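Local coordinates for protein alpha-glucosidase (Bacteroides thetaiotaomicron, PDB 5XFM) that cleaves beta-L-arabinopyranosides and alpha-galactosides as a bifunctional, calcium-holding enzyme of glycoside hydrolase family 97, at residues 376-381 against 386-391; 299-304 against 331-336; 234-239 against 248-253. The protein carries 1 engineered substitution. One frame throughout, in Å; residues are numbered along the deposited sequence.

Contact 1 of 3, residues 376-381 against 386-391; sequences VNRMDN and KREMKW
Arg378 reaches across to Glu388 with a single guanidinium nitrogen: its NH1 stands 2.8 Å from Glu388 OE1, a salt bridge whose N-H points at the oxygen at 155°. The oxygen lies almost exactly in the guanidinium plane, at its edge, and is itself approached on its syn side, slightly out of the carboxylate plane. The two flat groups are nonetheless turned 63° against each other, so this is an end-on grip by one N-H and not a paired, coplanar fork. Glu388 presents its acid by leaving the helix with CG anti to the backbone N (chi1 -168°) and then bending at the next bond, which brings OE1 also to 3.4 Å from Arg378 CD. The setting is a beta/alpha unit of the TIM-type barrel. The loop after strand 357-363 leads into helix 382-395 and packs against its first turns, and Asn381, as N-cap, caps the first of them with its OD1 bonded to Ile384 N. The other carboxylate oxygen, Glu388 OE2, accepts a hydrogen bond from His341, so each of the buried acid's two oxygens has a partner. With a leucine in place of Arg378, OE1 would probably lose its charged mate and the buried carboxylate would be less well compensated. Beside this polar pair Met379 curls round through two bends, which carry its CE to 4.0 Å from Glu388 CG. Its sulfur lies against the methyl end of the extended Met389, with SD 3.8 Å from Met389 CE, and Met389 in turn packs on Asp422 and Ala423 of helix 410-425.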
loop_
_atom_site.group_PDB
_atom_site.type_symbol
_atom_site.label_atom_id
_atom_site.label_comp_id
_atom_site.label_asym_id
_atom_site.label_seq_id
_atom_site.Cartn_x
_atom_site.Cartn_y
_atom_site.Cartn_z
ATOM N N VAL A 376 15.347 19.538 -7.827
ATOM C CA VAL A 376 14.373 19.294 -8.890
ATOM C C VAL A 376 15.118 19.021 -10.196
ATOM O O VAL A 376 16.288 19.387 -10.325
ATOM C CB VAL A 376 13.398 20.491 -9.096
ATOM C CG1 VAL A 376 12.388 20.589 -7.950
ATOM C CG2 VAL A 376 14.167 21.801 -9.273
ATOM N N ASN A 377 14.447 18.351 -11.137
ATOM C CA ASN A 377 14.981 18.120 -12.484
ATOM C C ASN A 377 16.188 17.200 -12.529
ATOM O O ASN A 377 16.985 17.254 -13.468
ATOM C CB ASN A 377 15.341 19.456 -13.143
ATOM C CG ASN A 377 14.165 20.386 -13.228
ATOM O OD1 ASN A 377 13.037 19.941 -13.423
ATOM N ND2 ASN A 377 14.401 21.675 -13.008
ATOM N N ARG A 378 16.310 16.339 -11.527
ATOM C CA ARG A 378 17.378 15.360 -11.522
ATOM C C ARG A 378 16.878 13.923 -11.759
ATOM O O ARG A 378 17.684 13.001 -11.812
ATOM C CB ARG A 378 18.150 15.438 -10.198
ATOM C CG ARG A 378 18.907 16.752 -9.974
ATOM C CD ARG A 378 19.872 17.060 -11.116
ATOM N NE ARG A 378 20.487 18.383 -11.001
ATOM C CZ ARG A 378 21.675 18.633 -10.449
ATOM N NH1 ARG A 378 22.412 17.651 -9.943
ATOM N NH2 ARG A 378 22.131 19.877 -10.406
ATOM N N MET A 379 15.572 13.727 -11.939
ATOM C CA MET A 379 15.028 12.359 -12.021
ATOM C C MET A 379 14.107 12.120 -13.231
ATOM O O MET A 379 13.751 10.986 -13.525
ATOM C CB MET A 379 14.259 12.001 -10.738
ATOM C CG MET A 379 15.118 11.818 -9.483
ATOM S SD MET A 379 16.102 10.316 -9.465
ATOM C CE MET A 379 17.693 10.955 -8.936
ATOM N N ASP A 380 13.722 13.179 -13.935
ATOM C CA ASP A 380 12.772 13.028 -15.039
ATOM C C ASP A 380 13.468 12.800 -16.378
ATOM O O ASP A 380 12.897 12.211 -17.289
ATOM C CB ASP A 380 11.873 14.262 -15.134
ATOM C CG ASP A 380 12.660 15.543 -15.367
ATOM O OD1 ASP A 380 13.634 15.799 -14.620
ATOM O OD2 ASP A 380 12.305 16.297 -16.297
ATOM N N ASN A 381 14.712 13.247 -16.480
ATOM C CA ASN A 381 15.495 13.090 -17.699
ATOM C C ASN A 381 16.537 12.010 -17.490
ATOM O O ASN A 381 17.371 12.123 -16.593
ATOM C CB ASN A 381 16.147 14.419 -18.087
ATOM C CG ASN A 381 17.075 14.303 -19.285
ATOM O OD1 ASN A 381 18.231 13.919 -19.142
ATOM N ND2 ASN A 381 16.585 14.677 -20.462
ATOM N N LYS A 386 20.784 9.403 -14.676
ATOM C CA LYS A 386 21.883 8.459 -14.577
ATOM C C LYS A 386 23.178 9.159 -14.141
ATOM O O LYS A 386 23.948 8.608 -13.357
ATOM C CB LYS A 386 22.070 7.715 -15.902
ATOM C CG LYS A 386 20.968 6.706 -16.168
ATOM C CD LYS A 386 21.125 6.002 -17.505
ATOM C CE LYS A 386 20.929 6.948 -18.666
ATOM N NZ LYS A 386 21.229 6.298 -19.972
ATOM N N ARG A 387 23.393 10.386 -14.608
ATOM C CA ARG A 387 24.525 11.183 -14.115
ATOM C C ARG A 387 24.461 11.332 -12.582
ATOM O O ARG A 387 25.436 11.068 -11.843
ATOM C CB ARG A 387 24.527 12.552 -14.796
ATOM C CG ARG A 387 25.646 13.490 -14.365
ATOM C CD ARG A 387 25.640 14.750 -15.222
ATOM N NE ARG A 387 25.875 14.418 -16.625
ATOM C CZ ARG A 387 25.085 14.786 -17.629
ATOM N NH1 ARG A 387 24.003 15.512 -17.389
ATOM N NH2 ARG A 387 25.371 14.422 -18.875
ATOM N N GLU A 388 23.277 11.714 -12.118
ATOM C CA GLU A 388 23.015 11.884 -10.700
ATOM C C GLU A 388 23.296 10.611 -9.928
ATOM O O GLU A 388 24.020 10.634 -8.938
ATOM C CB GLU A 388 21.567 12.320 -10.482
ATOM C CG GLU A 388 21.262 12.792 -9.074
ATOM C CD GLU A 388 21.854 14.152 -8.766
ATOM O OE1 GLU A 388 22.169 14.902 -9.716
ATOM O OE2 GLU A 388 21.999 14.471 -7.569
ATOM N N MET A 389 22.766 9.495 -10.424
ATOM C CA MET A 389 22.848 8.206 -9.744
ATOM C C MET A 389 24.271 7.642 -9.731
ATOM O O MET A 389 24.653 6.908 -8.816
ATOM C CB MET A 389 21.881 7.211 -10.395
ATOM C CG MET A 389 20.421 7.406 -9.985
ATOM S SD MET A 389 19.237 6.337 -10.858
ATOM C CE MET A 389 17.692 6.928 -10.163
ATOM N N LYS A 390 25.037 7.963 -10.767
ATOM C CA LYS A 390 26.468 7.685 -10.783
ATOM C C LYS A 390 27.149 8.420 -9.635
ATOM O O LYS A 390 27.970 7.838 -8.910
ATOM C CB LYS A 390 27.090 8.103 -12.121
ATOM C CG LYS A 390 28.570 7.791 -12.231
ATOM C CD LYS A 390 28.835 6.779 -13.337
ATOM C CE LYS A 390 30.315 6.735 -13.718
ATOM N NZ LYS A 390 30.861 8.064 -14.114
ATOM N N TRP A 391 26.829 9.707 -9.492
ATOM C CA TRP A 391 27.356 10.472 -8.355
ATOM C C TRP A 391 26.958 9.826 -7.015
ATOM O O TRP A 391 27.814 9.599 -6.146
ATOM C CB TRP A 391 26.881 11.928 -8.408
ATOM C CG TRP A 391 27.288 12.757 -7.221
ATOM C CD1 TRP A 391 28.537 13.252 -6.956
ATOM C CD2 TRP A 391 26.444 13.211 -6.151
ATOM N NE1 TRP A 391 28.522 13.973 -5.783
ATOM C CE2 TRP A 391 27.250 13.966 -5.271
ATOM C CE3 TRP A 391 25.089 13.053 -5.850
ATOM C CZ2 TRP A 391 26.743 14.554 -4.112
ATOM C CZ3 TRP A 391 24.583 13.635 -4.698
ATOM C CH2 TRP A 391 25.410 14.376 -3.843
#

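Contact 2 of 3, residues 299-304 against 331-336; sequences WSWILW and IDNWWD
Trp301 and Asp332 bring their backbones to within 6.2 Å, CA to CA, where the chain leaves two neighbouring parallel strands, the one turning into a short helix and the other into a type II turn from Asp332 to Trp335. Trp299 sends its indole across, and NE1 donates to Asp332 OD2 over 2.7 Å at an N-H...O angle of 153°. The acceptor sits at the ring's edge, near its plane, and is met on its anti side; ring and carboxylate lie only 22° apart. Trp301 comes to the same acid differently. With CG anti to the backbone N (chi1 179°), its CB rests 3.5 Å from Asp332 CB and its ring crosses the acid at a slant, Asp332 OD1 standing over one face, offset toward the rim. The amide of Asn333 is turned square to this ring, OD1 lying 3.7 Å from Trp301 CD1, while Trp301 NE1 is spent on Asp306 OD1. A water 2.7 Å from Ser300 OG adds a weak, long link to Asp332 N. These are the C-terminal ends of the barrel strands, the side on which TIM-barrel enzymes carry their active sites, and Trp301 lies about 7 Å from the bound calcium ion and touches Glu458, one of its ligands. Asp332 has both oxygens engaged, OD2 by the indole, with Lys401 as a long, weak ion partner, and OD1 by Asn333 N at 2.8 Å. Gripped twice, the buried carboxylate is probably restrained from turning, and would tie the Trp299 ring to the start of the turn.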
loop_
_atom_site.group_PDB
_atom_site.type_symbol
_atom_site.label_atom_id
_atom_site.label_comp_id
_atom_site.label_asym_id
_atom_site.label_seq_id
_atom_site.Cartn_x
_atom_site.Cartn_y
_atom_site.Cartn_z
ATOM N N TRP A 299 15.073 10.834 10.836
ATOM C CA TRP A 299 14.434 11.691 9.857
ATOM C C TRP A 299 14.142 13.039 10.490
ATOM O O TRP A 299 13.184 13.172 11.253
ATOM C CB TRP A 299 13.149 11.021 9.355
ATOM C CG TRP A 299 12.407 11.760 8.286
ATOM C CD1 TRP A 299 12.928 12.626 7.366
ATOM C CD2 TRP A 299 11.005 11.670 8.005
ATOM N NE1 TRP A 299 11.931 13.091 6.537
ATOM C CE2 TRP A 299 10.742 12.520 6.910
ATOM C CE3 TRP A 299 9.945 10.960 8.581
ATOM C CZ2 TRP A 299 9.461 12.673 6.372
ATOM C CZ3 TRP A 299 8.671 11.121 8.053
ATOM C CH2 TRP A 299 8.441 11.966 6.956
ATOM N N SER A 300 14.995 14.021 10.209
ATOM C CA SER A 300 14.909 15.322 10.867
ATOM C C SER A 300 13.683 16.139 10.443
ATOM O O SER A 300 13.059 16.802 11.272
ATOM C CB SER A 300 16.201 16.126 10.625
ATOM O OG SER A 300 16.245 16.721 9.336
ATOM N N TRP A 301 13.329 16.081 9.165
ATOM C CA TRP A 301 12.295 16.969 8.634
ATOM C C TRP A 301 10.901 16.756 9.235
ATOM O O TRP A 301 10.119 17.688 9.291
ATOM C CB TRP A 301 12.204 16.840 7.110
ATOM C CG TRP A 301 11.138 17.713 6.523
ATOM C CD1 TRP A 301 11.268 19.006 6.098
ATOM C CD2 TRP A 301 9.763 17.363 6.325
ATOM N NE1 TRP A 301 10.059 19.478 5.638
ATOM C CE2 TRP A 301 9.120 18.488 5.770
ATOM C CE3 TRP A 301 9.014 16.206 6.567
ATOM C CZ2 TRP A 301 7.763 18.487 5.446
ATOM C CZ3 TRP A 301 7.670 16.208 6.244
ATOM C CH2 TRP A 301 7.059 17.340 5.689
ATOM N N ILE A 302 10.548 15.537 9.623
ATOM C CA ILE A 302 9.177 15.312 10.087
ATOM C C ILE A 302 8.831 16.201 11.301
ATOM O O ILE A 302 7.799 16.874 11.307
ATOM C CB ILE A 302 8.910 13.814 10.407
ATOM C CG1 ILE A 302 7.489 13.626 10.937
ATOM C CG2 ILE A 302 9.934 13.238 11.379
ATOM C CD1 ILE A 302 6.423 14.101 9.984
ATOM N N LEU A 303 9.718 16.260 12.289
ATOM C CA LEU A 303 9.456 17.050 13.489
ATOM C C LEU A 303 10.175 18.400 13.529
ATOM O O LEU A 303 9.711 19.327 14.195
ATOM C CB LEU A 303 9.834 16.239 14.731
ATOM C CG LEU A 303 8.794 15.207 15.159
ATOM C CD1 LEU A 303 9.289 14.405 16.348
ATOM C CD2 LEU A 303 7.494 15.913 15.495
ATOM N N TRP A 304 11.306 18.510 12.836
ATOM C CA TRP A 304 12.093 19.740 12.862
ATOM C C TRP A 304 11.935 20.551 11.568
ATOM O O TRP A 304 12.386 21.693 11.478
ATOM C CB TRP A 304 13.564 19.418 13.127
ATOM C CG TRP A 304 13.828 18.867 14.506
ATOM C CD1 TRP A 304 12.899 18.442 15.416
ATOM C CD2 TRP A 304 15.109 18.685 15.127
ATOM N NE1 TRP A 304 13.523 18.006 16.561
ATOM C CE2 TRP A 304 14.880 18.144 16.408
ATOM C CE3 TRP A 304 16.427 18.925 14.722
ATOM C CZ2 TRP A 304 15.920 17.845 17.290
ATOM C CZ3 TRP A 304 17.457 18.621 15.596
ATOM C CH2 TRP A 304 17.197 18.091 16.868
ATOM N N ILE A 331 17.816 12.412 4.578
ATOM C CA ILE A 331 17.952 13.857 4.431
ATOM C C ILE A 331 16.908 14.347 3.429
ATOM O O ILE A 331 16.898 13.912 2.277
ATOM C CB ILE A 331 19.374 14.254 3.979
ATOM C CG1 ILE A 331 20.410 13.740 4.989
ATOM C CG2 ILE A 331 19.480 15.764 3.805
ATOM C CD1 ILE A 331 21.850 14.141 4.668
ATOM N N ASP A 332 16.034 15.254 3.867
ATOM C CA ASP A 332 14.817 15.565 3.113
ATOM C C ASP A 332 15.014 16.752 2.164
ATOM O O ASP A 332 16.148 17.111 1.849
ATOM C CB ASP A 332 13.662 15.829 4.081
ATOM C CG ASP A 332 12.328 15.275 3.575
ATOM O OD1 ASP A 332 11.698 15.869 2.671
ATOM O OD2 ASP A 332 11.908 14.228 4.104
ATOM N N ASN A 333 13.912 17.349 1.707
ATOM C CA ASN A 333 13.951 18.418 0.700
ATOM C C ASN A 333 14.828 19.627 1.064
ATOM O O ASN A 333 15.112 19.851 2.235
ATOM C CB ASN A 333 12.531 18.915 0.415
ATOM C CG ASN A 333 11.814 19.405 1.668
ATOM O OD1 ASN A 333 12.431 19.676 2.698
ATOM N ND2 ASN A 333 10.502 19.536 1.571
ATOM N N TRP A 334 15.234 20.372 0.030
ATOM C CA TRP A 334 16.102 21.564 0.071
ATOM C C TRP A 334 17.601 21.297 0.246
ATOM O O TRP A 334 18.388 22.247 0.237
ATOM C CB TRP A 334 15.678 22.550 1.174
ATOM C CG TRP A 334 14.305 23.109 1.029
ATOM C CD1 TRP A 334 13.240 22.887 1.855
ATOM C CD2 TRP A 334 13.834 23.970 -0.011
ATOM N NE1 TRP A 334 12.140 23.569 1.401
ATOM C CE2 TRP A 334 12.475 24.239 0.254
ATOM C CE3 TRP A 334 14.427 24.542 -1.140
ATOM C CZ2 TRP A 334 11.699 25.056 -0.567
ATOM C CZ3 TRP A 334 13.653 25.353 -1.957
ATOM C CH2 TRP A 334 12.303 25.600 -1.666
ATOM N N TRP A 335 18.012 20.042 0.401
ATOM C CA TRP A 335 19.413 19.773 0.750
ATOM C C TRP A 335 20.413 20.204 -0.326
ATOM O O TRP A 335 21.538 20.605 -0.014
ATOM C CB TRP A 335 19.626 18.287 1.075
ATOM C CG TRP A 335 19.486 17.337 -0.081
ATOM C CD1 TRP A 335 18.392 16.576 -0.388
ATOM C CD2 TRP A 335 20.486 17.011 -1.062
ATOM N NE1 TRP A 335 18.642 15.817 -1.504
ATOM C CE2 TRP A 335 19.918 16.065 -1.937
ATOM C CE3 TRP A 335 21.797 17.438 -1.292
ATOM C CZ2 TRP A 335 20.616 15.538 -3.021
ATOM C CZ3 TRP A 335 22.487 16.917 -2.371
ATOM C CH2 TRP A 335 21.895 15.977 -3.223
ATOM N N ASP A 336 20.009 20.141 -1.588
ATOM C CA ASP A 336 20.939 20.460 -2.667
ATOM C C ASP A 336 21.283 21.936 -2.694
ATOM O O ASP A 336 22.328 22.329 -3.203
ATOM C CB ASP A 336 20.358 20.059 -4.019
ATOM C CG ASP A 336 19.157 20.897 -4.392
ATOM O OD1 ASP A 336 18.234 20.991 -3.560
ATOM O OD2 ASP A 336 19.150 21.491 -5.490
HETATM O O HOH W 1 15.713 15.048 7.225
#

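Contact 3 of 3, residues 234-239 against 248-253; sequences VAFPMA and VAPAFA
Ala239 and Val248 bring the two backbones closest, 5.8 Å between their CA atoms, as the chain leaves strand 231-235, makes an excursion and returns to enter strand 251-253; the segments meet in irregular conformation and by side-chain packing. Val248 is the centre of it. Its two methyl groups straddle the carbonyl oxygen of Pro237, with CG1 at 3.1 Å and CG2 at 3.3 Å from Pro237 O, a close fit of apolar carbon on a backbone oxygen. CG1, anti to the backbone N (chi1 166°), continues to Phe236 CB at 3.8 Å, whereas CG2 turns the other way, to Ala239 CA at 3.6 Å. Nearer the strands, Phe236 meets Pro250. The pyrrolidine ring comes over a face of the phenyl ring, its CG above that face and its CD 3.6 Å from Phe236 CE2, and the two side chains cross at about a right angle; the approach is consistent with a CH-pi contact. Val248 and Pro250 thus close the base of the excursion against Phe236, Pro237 and Ala239. All this belongs to the N-terminal beta-sandwich domain, of the galactose mutarotase type. Strand 136-147 pairs antiparallel with both strands, joining Val234 to Thr144 and Pro250 to Val139 by backbone bonds, and Phe236 also touches Glu142. From the barrel, Lys409 binds the carbonyl oxygen of Ala239, and Gln410, at the start of helix 410-425, takes the N-H of Ala251, so the packed segments sit where strands of one domain meet a helix of the next.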
loop_
_atom_site.group_PDB
_atom_site.type_symbol
_atom_site.label_atom_id
_atom_site.label_comp_id
_atom_site.label_asym_id
_atom_site.label_seq_id
_atom_site.Cartn_x
_atom_site.Cartn_y
_atom_site.Cartn_z
ATOM N N VAL A 234 -14.348 0.405 -13.345
ATOM C CA VAL A 234 -12.940 0.729 -13.483
ATOM C C VAL A 234 -12.789 1.980 -14.343
ATOM O O VAL A 234 -13.231 2.011 -15.493
ATOM C CB VAL A 234 -12.155 -0.429 -14.115
ATOM C CG1 VAL A 234 -10.713 0.012 -14.425
ATOM C CG2 VAL A 234 -12.173 -1.639 -13.189
ATOM N N ALA A 235 -12.195 3.020 -13.772
ATOM C CA ALA A 235 -12.013 4.275 -14.484
ATOM C C ALA A 235 -10.538 4.538 -14.750
ATOM O O ALA A 235 -9.687 4.237 -13.908
ATOM C CB ALA A 235 -12.625 5.431 -13.691
ATOM N N PHE A 236 -10.241 5.117 -15.912
ATOM C CA PHE A 236 -8.876 5.475 -16.274
ATOM C C PHE A 236 -8.563 6.871 -15.719
ATOM O O PHE A 236 -9.480 7.581 -15.300
ATOM C CB PHE A 236 -8.703 5.428 -17.797
ATOM C CG PHE A 236 -8.691 4.039 -18.365
ATOM C CD1 PHE A 236 -8.546 2.934 -17.537
ATOM C CD2 PHE A 236 -8.856 3.833 -19.729
ATOM C CE1 PHE A 236 -8.550 1.654 -18.058
ATOM C CE2 PHE A 236 -8.860 2.554 -20.256
ATOM C CZ PHE A 236 -8.707 1.464 -19.418
ATOM N N PRO A 237 -7.273 7.270 -15.703
ATOM C CA PRO A 237 -6.934 8.581 -15.131
ATOM C C PRO A 237 -7.619 9.757 -15.825
ATOM O O PRO A 237 -8.028 9.653 -16.983
ATOM C CB PRO A 237 -5.407 8.663 -15.301
ATOM C CG PRO A 237 -5.035 7.554 -16.241
ATOM C CD PRO A 237 -6.069 6.498 -16.060
ATOM N N MET A 238 -7.755 10.866 -15.101
ATOM C CA MET A 238 -8.354 12.074 -15.645
ATOM C C MET A 238 -7.387 12.806 -16.576
ATOM O O MET A 238 -6.184 12.807 -16.347
ATOM C CB MET A 238 -8.802 12.989 -14.505
ATOM C CG MET A 238 -9.758 12.303 -13.543
ATOM S SD MET A 238 -9.928 13.179 -11.984
ATOM C CE MET A 238 -8.272 13.024 -11.326
ATOM N N ALA A 239 -7.929 13.423 -17.621
ATOM C CA ALA A 239 -7.133 14.117 -18.612
ATOM C C ALA A 239 -6.329 15.267 -18.006
ATOM O O ALA A 239 -5.233 15.582 -18.464
ATOM C CB ALA A 239 -8.034 14.635 -19.731
ATOM N N VAL A 248 -4.828 9.864 -21.891
ATOM C CA VAL A 248 -5.463 9.022 -20.875
ATOM C C VAL A 248 -5.474 7.528 -21.224
ATOM O O VAL A 248 -5.129 6.681 -20.398
ATOM C CB VAL A 248 -6.916 9.478 -20.630
ATOM C CG1 VAL A 248 -7.703 8.423 -19.857
ATOM C CG2 VAL A 248 -6.933 10.817 -19.927
ATOM N N ALA A 249 -5.849 7.199 -22.451
ATOM C CA ALA A 249 -6.011 5.790 -22.830
ATOM C C ALA A 249 -4.669 5.076 -22.964
ATOM O O ALA A 249 -3.761 5.574 -23.627
ATOM C CB ALA A 249 -6.793 5.673 -24.120
ATOM N N PRO A 250 -4.528 3.929 -22.283
ATOM C CA PRO A 250 -3.313 3.112 -22.306
ATOM C C PRO A 250 -3.120 2.378 -23.632
ATOM O O PRO A 250 -4.080 1.945 -24.267
ATOM C CB PRO A 250 -3.542 2.121 -21.164
ATOM C CG PRO A 250 -5.012 1.978 -21.106
ATOM C CD PRO A 250 -5.551 3.349 -21.396
ATOM N N ALA A 251 -1.866 2.224 -24.027
ATOM C CA ALA A 251 -1.530 1.634 -25.305
ATOM C C ALA A 251 -0.441 0.599 -25.102
ATOM O O ALA A 251 0.448 0.797 -24.276
ATOM C CB ALA A 251 -1.082 2.701 -26.282
ATOM N N PHE A 252 -0.522 -0.519 -25.821
ATOM C CA PHE A 252 0.529 -1.529 -25.719
ATOM C C PHE A 252 0.628 -2.424 -26.949
ATOM O O PHE A 252 -0.185 -2.335 -27.870
ATOM C CB PHE A 252 0.338 -2.383 -24.457
ATOM C CG PHE A 252 -1.063 -2.874 -24.254
ATOM C CD1 PHE A 252 -1.990 -2.103 -23.561
ATOM C CD2 PHE A 252 -1.452 -4.110 -24.741
ATOM C CE1 PHE A 252 -3.277 -2.556 -23.363
ATOM C CE2 PHE A 252 -2.741 -4.572 -24.549
ATOM C CZ PHE A 252 -3.655 -3.794 -23.858
ATOM N N ALA A 253 1.669 -3.253 -26.972
ATOM C CA ALA A 253 1.921 -4.156 -28.088
ATOM C C ALA A 253 0.998 -5.376 -28.080
ATOM O O ALA A 253 0.598 -5.856 -27.020
ATOM C CB ALA A 253 3.371 -4.603 -28.069
#

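In the fold
Contacts 1 and 2 belong to the same barrel and touch each other, Trp391 CZ3 lying 3.9 Å from Trp335 CH2, with His341 packed against both indoles. Strand 357-363 serves both: Ile331 pairs with it, and Arg378 and Met379 rest on it. Both are buried and built on a carboxylate, but contact 1 pairs a helix glutamate with an arginine of the preceding loop, and contact 2 an aspartate with an indole at the strand ends near the calcium. Contact 3, partly buried in the N-terminal domain and about 17 Å from contact 1 at the nearest atoms, rests on apolar side chains, with methyl groups set against one backbone carbonyl oxygen and no charged pair. Helix 410-425 reaches both.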